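Local atomic coordinates of UPF0434 family protein (Haloferax volcanii, PDB entry 6F5Z), a protein that binds a putative methyltransferase and probably activates it, as Trm112-type partners do in holoenzymes linked to translation. Residues M1-P12 with E19-I31. Residues are numbered along the deposited sequence; the frame is centred on the assembly and turned at random.
Sequences MKESLMDILCDP and ELEVDERDGDEII
With CG anti to the backbone N (chi1 -163°), D28 brings its carboxylate to the start of the short 3-10 segment 3-5. E3 also sets CG anti to its backbone N (chi1 -180°), and its extended chain carries its carboxylate across to R25. D28 OD1 accepts the backbone N of S4 at 3.0 Å. D28 OD2 takes two donors: S4 OG at 2.7 Å on its syn lone pair, and K2 NZ at 2.8 Å, in a salt bridge, on its anti lone pair. This ties the 3-10 segment to the hairpin. R25 meets E3 end-on in a salt bridge, with NH1 and NH2 both directed to OE1; NH2 is the nearer, at 2.8 Å. The carboxylate and guanidinium planes are 43° apart. R25 NE and NH2 also bond to G27 O, which fixes the rotation of the guanidinium, and I30 CD1 lies over the centre of one face, 3.5 Å above the plane. Backbone bonds join I30 N to M1 O, M1 N to I30 O and E3 N to D28 O, around a single bridge between K2 and E29. The terminal amine of M1 also forms a salt bridge to E29 OE2 (2.7 Å), reaching it from above the carboxylate plane. M1, L5 and I8 touch the partner methyltransferase chain. In this Trm112-like fold the N-terminal segment closes against the hairpin of strands 24-26 and 29-31, turned by a type II' turn at 26-29. Towards the main antiparallel sheet, the M6 methyl packs on I30 CG1 (3.8 Å) and its sulfur rests against L20. M6, L20 and I30 all pack on I46 of strand 43-47.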
# COMPACT_ATOMS: atom_id res chain seq x y z
N MET C 1 9.41 14.19 -27.71
CA MET C 1 8.57 13.13 -27.14
C MET C 1 8.23 12.16 -28.27
O MET C 1 7.90 12.59 -29.37
CB MET C 1 7.28 13.71 -26.54
CG MET C 1 6.30 12.63 -26.04
SD MET C 1 4.76 13.29 -25.34
CE MET C 1 5.34 13.93 -23.69
N LYS C 2 8.20 10.85 -27.96
CA LYS C 2 7.82 9.86 -28.97
C LYS C 2 6.39 10.05 -29.41
O LYS C 2 5.50 10.18 -28.57
CB LYS C 2 7.94 8.45 -28.36
CG LYS C 2 9.34 7.91 -28.30
CD LYS C 2 9.28 6.54 -27.55
CE LYS C 2 10.31 5.54 -28.01
NZ LYS C 2 9.85 4.79 -29.21
N GLU C 3 6.13 10.00 -30.72
CA GLU C 3 4.76 10.12 -31.23
C GLU C 3 3.88 8.99 -30.69
O GLU C 3 2.70 9.20 -30.40
CB GLU C 3 4.79 10.15 -32.77
CG GLU C 3 3.41 10.28 -33.38
CD GLU C 3 3.41 10.33 -34.90
OE1 GLU C 3 4.50 10.33 -35.51
OE2 GLU C 3 2.31 10.45 -35.47
N SER C 4 4.46 7.79 -30.51
CA SER C 4 3.73 6.65 -29.92
C SER C 4 3.24 6.91 -28.47
O SER C 4 2.32 6.23 -28.02
CB SER C 4 4.57 5.37 -29.96
OG SER C 4 5.72 5.56 -29.17
N LEU C 5 3.86 7.85 -27.72
CA LEU C 5 3.44 8.18 -26.35
C LEU C 5 2.32 9.20 -26.36
O LEU C 5 1.65 9.40 -25.35
CB LEU C 5 4.61 8.74 -25.53
CG LEU C 5 5.50 7.73 -24.77
CD1 LEU C 5 5.97 6.59 -25.65
CD2 LEU C 5 6.71 8.44 -24.21
N MET C 6 2.08 9.86 -27.51
CA MET C 6 1.06 10.92 -27.57
C MET C 6 -0.35 10.43 -27.69
O MET C 6 -1.28 11.23 -27.59
CB MET C 6 1.38 11.86 -28.72
CG MET C 6 2.72 12.49 -28.57
SD MET C 6 3.04 13.59 -29.97
CE MET C 6 4.61 14.18 -29.54
N ASP C 7 -0.54 9.10 -27.86
CA ASP C 7 -1.85 8.51 -28.02
C ASP C 7 -2.76 8.77 -26.84
O ASP C 7 -3.98 8.79 -27.04
CB ASP C 7 -1.77 7.02 -28.36
CG ASP C 7 -1.18 6.11 -27.29
OD1 ASP C 7 -0.43 6.61 -26.43
OD2 ASP C 7 -1.49 4.90 -27.29
N ILE C 8 -2.20 9.00 -25.64
CA ILE C 8 -3.03 9.22 -24.46
C ILE C 8 -3.09 10.67 -24.03
O ILE C 8 -3.67 10.98 -22.99
CB ILE C 8 -2.64 8.30 -23.29
CG1 ILE C 8 -1.22 8.63 -22.78
CG2 ILE C 8 -2.84 6.83 -23.68
CD1 ILE C 8 -0.90 8.02 -21.38
N LEU C 9 -2.47 11.58 -24.80
CA LEU C 9 -2.54 12.98 -24.46
C LEU C 9 -3.85 13.59 -24.94
O LEU C 9 -4.41 13.14 -25.94
CB LEU C 9 -1.38 13.76 -25.09
CG LEU C 9 0.03 13.35 -24.63
CD1 LEU C 9 1.09 14.19 -25.36
CD2 LEU C 9 0.21 13.54 -23.09
N CYS C 10 -4.32 14.60 -24.23
CA CYS C 10 -5.53 15.30 -24.63
C CYS C 10 -5.42 16.75 -24.24
O CYS C 10 -4.52 17.16 -23.51
CB CYS C 10 -6.76 14.66 -24.01
SG CYS C 10 -6.79 14.77 -22.21
N ASP C 11 -6.32 17.58 -24.80
CA ASP C 11 -6.31 18.98 -24.47
C ASP C 11 -6.60 19.14 -22.97
O ASP C 11 -7.58 18.62 -22.49
CB ASP C 11 -7.41 19.69 -25.28
CG ASP C 11 -7.32 21.19 -25.29
OD1 ASP C 11 -6.97 21.79 -24.24
OD2 ASP C 11 -7.69 21.79 -26.33
N PRO C 12 -5.72 19.79 -22.19
CA PRO C 12 -6.00 19.92 -20.74
C PRO C 12 -7.25 20.69 -20.43
O PRO C 12 -7.83 20.47 -19.36
CB PRO C 12 -4.76 20.66 -20.22
CG PRO C 12 -4.19 21.39 -21.42
CD PRO C 12 -4.46 20.45 -22.58
N GLU C 19 -4.61 17.40 -32.38
CA GLU C 19 -4.07 17.12 -33.70
C GLU C 19 -2.57 17.41 -33.59
O GLU C 19 -2.19 18.48 -33.14
CB GLU C 19 -4.72 18.09 -34.72
CG GLU C 19 -4.15 18.05 -36.13
CD GLU C 19 -4.32 19.32 -36.96
OE1 GLU C 19 -3.46 19.57 -37.84
OE2 GLU C 19 -5.30 20.07 -36.72
N LEU C 20 -1.74 16.50 -34.09
CA LEU C 20 -0.30 16.70 -34.11
C LEU C 20 0.14 17.26 -35.46
O LEU C 20 -0.21 16.68 -36.51
CB LEU C 20 0.42 15.36 -33.85
CG LEU C 20 1.95 15.34 -34.01
CD1 LEU C 20 2.63 16.23 -32.94
CD2 LEU C 20 2.48 13.95 -33.96
N GLU C 21 0.94 18.33 -35.41
CA GLU C 21 1.65 18.90 -36.55
C GLU C 21 3.14 18.72 -36.25
O GLU C 21 3.61 19.09 -35.16
CB GLU C 21 1.35 20.38 -36.75
CG GLU C 21 -0.07 20.66 -37.19
CD GLU C 21 -0.31 22.10 -37.60
OE1 GLU C 21 0.58 22.95 -37.35
OE2 GLU C 21 -1.41 22.38 -38.12
N VAL C 22 3.91 18.17 -37.21
CA VAL C 22 5.33 17.92 -37.00
C VAL C 22 6.18 18.83 -37.88
O VAL C 22 5.97 18.88 -39.10
CB VAL C 22 5.64 16.43 -37.30
CG1 VAL C 22 7.12 16.12 -37.16
CG2 VAL C 22 4.84 15.50 -36.38
N ASP C 23 7.15 19.51 -37.27
CA ASP C 23 8.10 20.30 -38.03
C ASP C 23 9.45 19.65 -38.08
O ASP C 23 10.17 19.86 -39.04
CB ASP C 23 8.22 21.72 -37.49
CG ASP C 23 6.98 22.49 -37.81
OD1 ASP C 23 6.72 22.72 -39.03
OD2 ASP C 23 6.22 22.77 -36.89
N GLU C 24 9.81 18.86 -37.07
CA GLU C 24 11.10 18.17 -37.03
C GLU C 24 10.96 16.89 -36.24
O GLU C 24 10.37 16.92 -35.14
CB GLU C 24 12.20 19.05 -36.39
CG GLU C 24 13.58 18.41 -36.37
CD GLU C 24 14.64 19.19 -35.63
OE1 GLU C 24 14.33 20.28 -35.08
OE2 GLU C 24 15.79 18.70 -35.57
N ARG C 25 11.49 15.78 -36.76
CA ARG C 25 11.39 14.50 -36.08
C ARG C 25 12.64 13.67 -36.29
O ARG C 25 13.40 13.94 -37.24
CB ARG C 25 10.15 13.73 -36.55
CG ARG C 25 10.21 13.24 -38.01
CD ARG C 25 8.95 12.50 -38.45
NE ARG C 25 8.63 11.42 -37.51
CZ ARG C 25 7.41 11.09 -37.12
NH1 ARG C 25 6.34 11.71 -37.63
NH2 ARG C 25 7.23 10.15 -36.19
N ASP C 26 12.80 12.66 -35.46
CA ASP C 26 13.90 11.70 -35.60
C ASP C 26 13.28 10.35 -35.31
O ASP C 26 13.23 9.92 -34.15
CB ASP C 26 15.04 12.02 -34.62
CG ASP C 26 16.24 11.09 -34.69
OD1 ASP C 26 16.20 10.12 -35.49
OD2 ASP C 26 17.19 11.29 -33.90
N GLY C 27 12.73 9.71 -36.35
CA GLY C 27 12.02 8.46 -36.16
C GLY C 27 10.76 8.73 -35.37
O GLY C 27 10.01 9.65 -35.72
N ASP C 28 10.55 7.99 -34.28
CA ASP C 28 9.36 8.20 -33.45
C ASP C 28 9.44 9.49 -32.67
O ASP C 28 8.42 10.02 -32.25
CB ASP C 28 9.22 7.02 -32.46
CG ASP C 28 7.88 6.81 -31.76
OD1 ASP C 28 6.86 7.36 -32.23
OD2 ASP C 28 7.84 5.98 -30.82
N GLU C 29 10.66 10.00 -32.46
CA GLU C 29 10.85 11.21 -31.66
C GLU C 29 10.36 12.49 -32.36
O GLU C 29 10.89 12.85 -33.40
CB GLU C 29 12.34 11.35 -31.26
CG GLU C 29 12.62 12.52 -30.33
CD GLU C 29 11.97 12.46 -28.96
OE1 GLU C 29 11.49 11.38 -28.56
OE2 GLU C 29 11.99 13.50 -28.26
N ILE C 30 9.36 13.19 -31.80
CA ILE C 30 8.93 14.48 -32.31
C ILE C 30 9.73 15.55 -31.57
O ILE C 30 9.64 15.65 -30.34
CB ILE C 30 7.42 14.69 -32.10
CG1 ILE C 30 6.59 13.54 -32.71
CG2 ILE C 30 6.99 16.05 -32.70
CD1 ILE C 30 6.92 13.22 -34.20
N ILE C 31 10.49 16.37 -32.32
CA ILE C 31 11.40 17.36 -31.73
C ILE C 31 10.77 18.74 -31.79
O ILE C 31 10.81 19.46 -30.79
CB ILE C 31 12.77 17.33 -32.45
CG1 ILE C 31 13.38 15.90 -32.42
CG2 ILE C 31 13.73 18.38 -31.84
CD1 ILE C 31 14.47 15.65 -33.41